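Local coordinates for protein thioesterase (Streptomyces sp. WAC02707, PDB 6VAP) that probably hydrolyses thioesters as the type II thioesterase of the borrelidin biosynthetic cluster, on an alpha/beta-hydrolase fold, most likely removing stalled acyl groups from the polyketide assembly line, at residues I246-H249 with L250-C253; S10-W13 with I14-Y17. One frame throughout, in Å; residues are numbered along the deposited sequence.

Contact 1: I246-H249 with L250-C253; sequences IAEH and LRTC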
# COMPACT_ATOMS: atom_id res chain seq x y z
N ILE A 246 -8.21 9.61 5.44
CA ILE A 246 -6.79 9.68 5.76
C ILE A 246 -6.53 10.88 6.65
O ILE A 246 -5.87 10.75 7.68
CB ILE A 246 -5.95 9.74 4.47
CG1 ILE A 246 -5.95 8.37 3.78
CG2 ILE A 246 -4.55 10.21 4.77
CD1 ILE A 246 -5.46 8.45 2.33
N ALA A 247 -7.06 12.05 6.29
CA ALA A 247 -6.78 13.28 7.03
C ALA A 247 -7.31 13.16 8.45
O ALA A 247 -6.66 13.63 9.39
CB ALA A 247 -7.41 14.47 6.31
N GLU A 248 -8.48 12.55 8.64
CA GLU A 248 -9.01 12.38 9.98
C GLU A 248 -8.04 11.57 10.84
O GLU A 248 -7.83 11.88 12.03
CB GLU A 248 -10.38 11.69 9.93
CG GLU A 248 -11.09 11.60 11.27
CD GLU A 248 -11.39 12.96 11.87
OE1 GLU A 248 -11.89 13.84 11.13
OE2 GLU A 248 -11.13 13.16 13.07
N HIS A 249 -7.42 10.54 10.27
CA HIS A 249 -6.51 9.71 11.07
C HIS A 249 -5.25 10.47 11.48
O HIS A 249 -4.70 10.24 12.56
CB HIS A 249 -6.13 8.45 10.30
CG HIS A 249 -7.09 7.32 10.49
ND1 HIS A 249 -6.95 6.39 11.50
CD2 HIS A 249 -8.23 6.99 9.82
CE1 HIS A 249 -7.94 5.52 11.43
NE2 HIS A 249 -8.74 5.86 10.43
N LEU A 250 -4.79 11.39 10.63
CA LEU A 250 -3.58 12.15 10.90
C LEU A 250 -3.86 13.53 11.48
O LEU A 250 -2.93 14.32 11.63
CB LEU A 250 -2.75 12.28 9.63
CG LEU A 250 -2.25 10.96 9.05
CD1 LEU A 250 -1.75 11.14 7.64
CD2 LEU A 250 -1.18 10.37 9.93
N ARG A 251 -5.11 13.81 11.85
CA ARG A 251 -5.46 15.05 12.55
C ARG A 251 -5.19 16.28 11.67
O ARG A 251 -4.61 17.28 12.11
CB ARG A 251 -4.73 15.17 13.89
CG ARG A 251 -4.73 13.89 14.73
CD ARG A 251 -6.12 13.59 15.27
NE ARG A 251 -6.42 12.15 15.24
CZ ARG A 251 -7.63 11.63 15.09
NH1 ARG A 251 -8.69 12.42 14.96
NH2 ARG A 251 -7.79 10.31 15.07
N THR A 252 -5.63 16.20 10.41
CA THR A 252 -5.43 17.27 9.45
C THR A 252 -6.71 17.44 8.62
O THR A 252 -7.71 16.74 8.82
CB THR A 252 -4.24 16.99 8.52
OG1 THR A 252 -4.52 15.83 7.72
CG2 THR A 252 -2.97 16.76 9.32
N CYS A 253 -6.66 18.37 7.67
CA CYS A 253 -7.75 18.61 6.74
C CYS A 253 -7.29 18.30 5.33
O CYS A 253 -6.09 18.23 5.04
CB CYS A 253 -8.24 20.07 6.83
SG CYS A 253 -7.06 21.30 6.23

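Contact 2: S10-W13 with I14-Y17; sequences SDVW and IRQY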
# COMPACT_ATOMS: atom_id res chain seq x y z
N SER A 10 13.84 13.45 -2.30
CA SER A 10 13.44 12.11 -2.69
C SER A 10 14.67 11.25 -2.97
O SER A 10 15.73 11.74 -3.35
CB SER A 10 12.52 12.13 -3.94
OG SER A 10 11.49 13.11 -3.83
N ASP A 11 14.51 9.95 -2.79
CA ASP A 11 15.53 8.97 -3.14
C ASP A 11 14.92 7.98 -4.13
O ASP A 11 13.80 8.15 -4.62
CB ASP A 11 16.07 8.28 -1.88
CG ASP A 11 14.97 7.67 -1.02
OD1 ASP A 11 14.21 6.83 -1.54
OD2 ASP A 11 14.87 8.02 0.17
N VAL A 12 15.68 6.92 -4.43
CA VAL A 12 15.25 5.95 -5.43
C VAL A 12 13.97 5.27 -4.99
O VAL A 12 13.11 4.96 -5.82
CB VAL A 12 16.38 4.93 -5.69
CG1 VAL A 12 16.56 3.99 -4.51
CG2 VAL A 12 16.09 4.14 -6.96
N TRP A 13 13.81 5.06 -3.68
CA TRP A 13 12.63 4.36 -3.18
C TRP A 13 11.45 5.28 -2.84
O TRP A 13 10.29 4.93 -3.07
CB TRP A 13 12.97 3.55 -1.92
CG TRP A 13 13.67 2.27 -2.17
CD1 TRP A 13 15.04 2.04 -2.15
CD2 TRP A 13 13.05 1.00 -2.36
NE1 TRP A 13 15.29 0.71 -2.40
CE2 TRP A 13 14.09 0.05 -2.49
CE3 TRP A 13 11.72 0.58 -2.41
CZ2 TRP A 13 13.84 -1.29 -2.73
CZ3 TRP A 13 11.48 -0.77 -2.64
CH2 TRP A 13 12.53 -1.68 -2.81
N ILE A 14 11.74 6.44 -2.27
CA ILE A 14 10.74 7.25 -1.60
C ILE A 14 10.62 8.56 -2.34
O ILE A 14 11.57 9.34 -2.37
CB ILE A 14 11.09 7.50 -0.12
CG1 ILE A 14 11.19 6.14 0.61
CG2 ILE A 14 10.05 8.39 0.51
CD1 ILE A 14 11.78 6.21 1.98
N ARG A 15 9.44 8.83 -2.90
CA ARG A 15 9.20 10.03 -3.69
C ARG A 15 8.34 10.99 -2.87
O ARG A 15 7.23 10.64 -2.46
CB ARG A 15 8.52 9.68 -5.01
CG ARG A 15 9.22 8.59 -5.82
CD ARG A 15 10.63 9.04 -6.24
NE ARG A 15 11.47 7.91 -6.59
CZ ARG A 15 11.69 7.48 -7.83
NH1 ARG A 15 11.11 8.10 -8.85
NH2 ARG A 15 12.48 6.43 -8.04
N GLN A 16 8.86 12.18 -2.64
CA GLN A 16 8.17 13.25 -1.91
C GLN A 16 7.79 14.30 -2.95
O GLN A 16 8.63 15.07 -3.41
CB GLN A 16 9.10 13.81 -0.83
CG GLN A 16 8.47 14.89 0.03
CD GLN A 16 9.45 15.48 1.03
OE1 GLN A 16 10.64 15.22 0.96
NE2 GLN A 16 8.95 16.28 1.95
N TYR A 17 6.51 14.33 -3.31
CA TYR A 17 6.07 15.17 -4.41
C TYR A 17 5.84 16.61 -4.00
O TYR A 17 5.97 17.50 -4.84
CB TYR A 17 4.81 14.56 -5.02
CG TYR A 17 5.08 13.25 -5.73
CD1 TYR A 17 6.02 13.17 -6.77
CD2 TYR A 17 4.37 12.11 -5.39
CE1 TYR A 17 6.26 11.97 -7.42
CE2 TYR A 17 4.61 10.90 -6.01
CZ TYR A 17 5.55 10.83 -7.03
OH TYR A 17 5.80 9.64 -7.66

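Contact 1: I246-H249 with L250-C253
A247 O takes the amide hydrogen of T252 (N to O 3.0 Å, N-H...O 167°) at the end of helix 239-250, where R251 turns to a positive phi and a weak bond from R251 N to E248 O completes a Schellman motif. Just before the turn, L250 N still bonds to I246 O, four residues back, at 3.2 Å. The hydroxyl of T252, set between its own backbone N and carbonyl carbon (chi1 64°), adds a weak bond from OG1 to A247 O, and the same OG1 lies 3.5 Å from A247 CB. R251, bent at chi2 and chi3, curls back over the last turn: E248 O sits 3.0 Å above the centre of one guanidinium face, while NH1 forms a salt bridge with E248 OE2 at 3.2 Å, carboxylate and guanidinium planes 69° apart. On the buried side, I246 and L250 run side by side, CG2 to CD1 at 4.1 Å, and both rest on L27. H249 bonds through NE2 to ND1 of H197. The helix thus ends with apolar groups inward and an exposed ion pair outward; the positive guanidinium so close to E248 O probably offsets the negative pole of the helix's C-terminal end.

Contact 2: S10-W13 with I14-Y17
S10 reaches across to Q16 with its hydroxyl: OG accepts the amide hydrogen of Q16 N at 3.0 Å, in a nearly straight bond (168°). A side-chain oxygen here takes up the N-H of the residue that follows R15, while S10 CB lies 3.3 Å from I14 O. D11 grips the next step of the chain twice. Its N donates to I14 O at 3.0 Å, and a chi1 of 54° tucks the carboxylate back over its own backbone, until OD1 meets I14 N at 2.6 Å on the syn side, 34° out of the carboxylate plane. The same OD1 also takes a weak bond from W13 N, two residues on, which makes a weak Asx turn; the bond to I14 N is a further one to that oxygen. The carbonyls of D11 and V12 face R15: NE makes a weak bond to D11 O, whereas NH2 meets V12 O at 2.7 Å, close to the guanidinium plane. The bend at chi2 of R15 brings the guanidinium back to these carbonyls, and NH2 also forms a salt bridge with D63, which together with V12 O fixes the rotation of the group. W13 closes the first segment with CB 4.0 Å from I14 CG1, its indole leading off to a cation-pi contact with R64. Strand 14-15 lies antiparallel at the sheet edge, joined to strand 52-56 by backbone bonds between R15 and A55; I14 packs on L54 of that strand and on V83 and L84 of helix 73-87, which W13 also touches at L80.

In the fold
Contact 2 comes first along the chain, closing a tight turn that delivers the N-terminal segment into strand 14-15, an outermost strand of the central mixed sheet. Contact 1 comes last, closing the end of helix 239-250, just short of the final modelled residue. The two are in series, neither nested nor crossed, with centres about 22 Å apart and nearest atoms about 13 Å apart. The fold joins them indirectly: residues 10-17 lie against strand 52-56 and helix 73-87, whereas 246-253 lie against strands 26-30 and 92-97. Strand 26-30 sits between 52-56 and 92-97, so the sheet itself is the bridge between the two terminal regions.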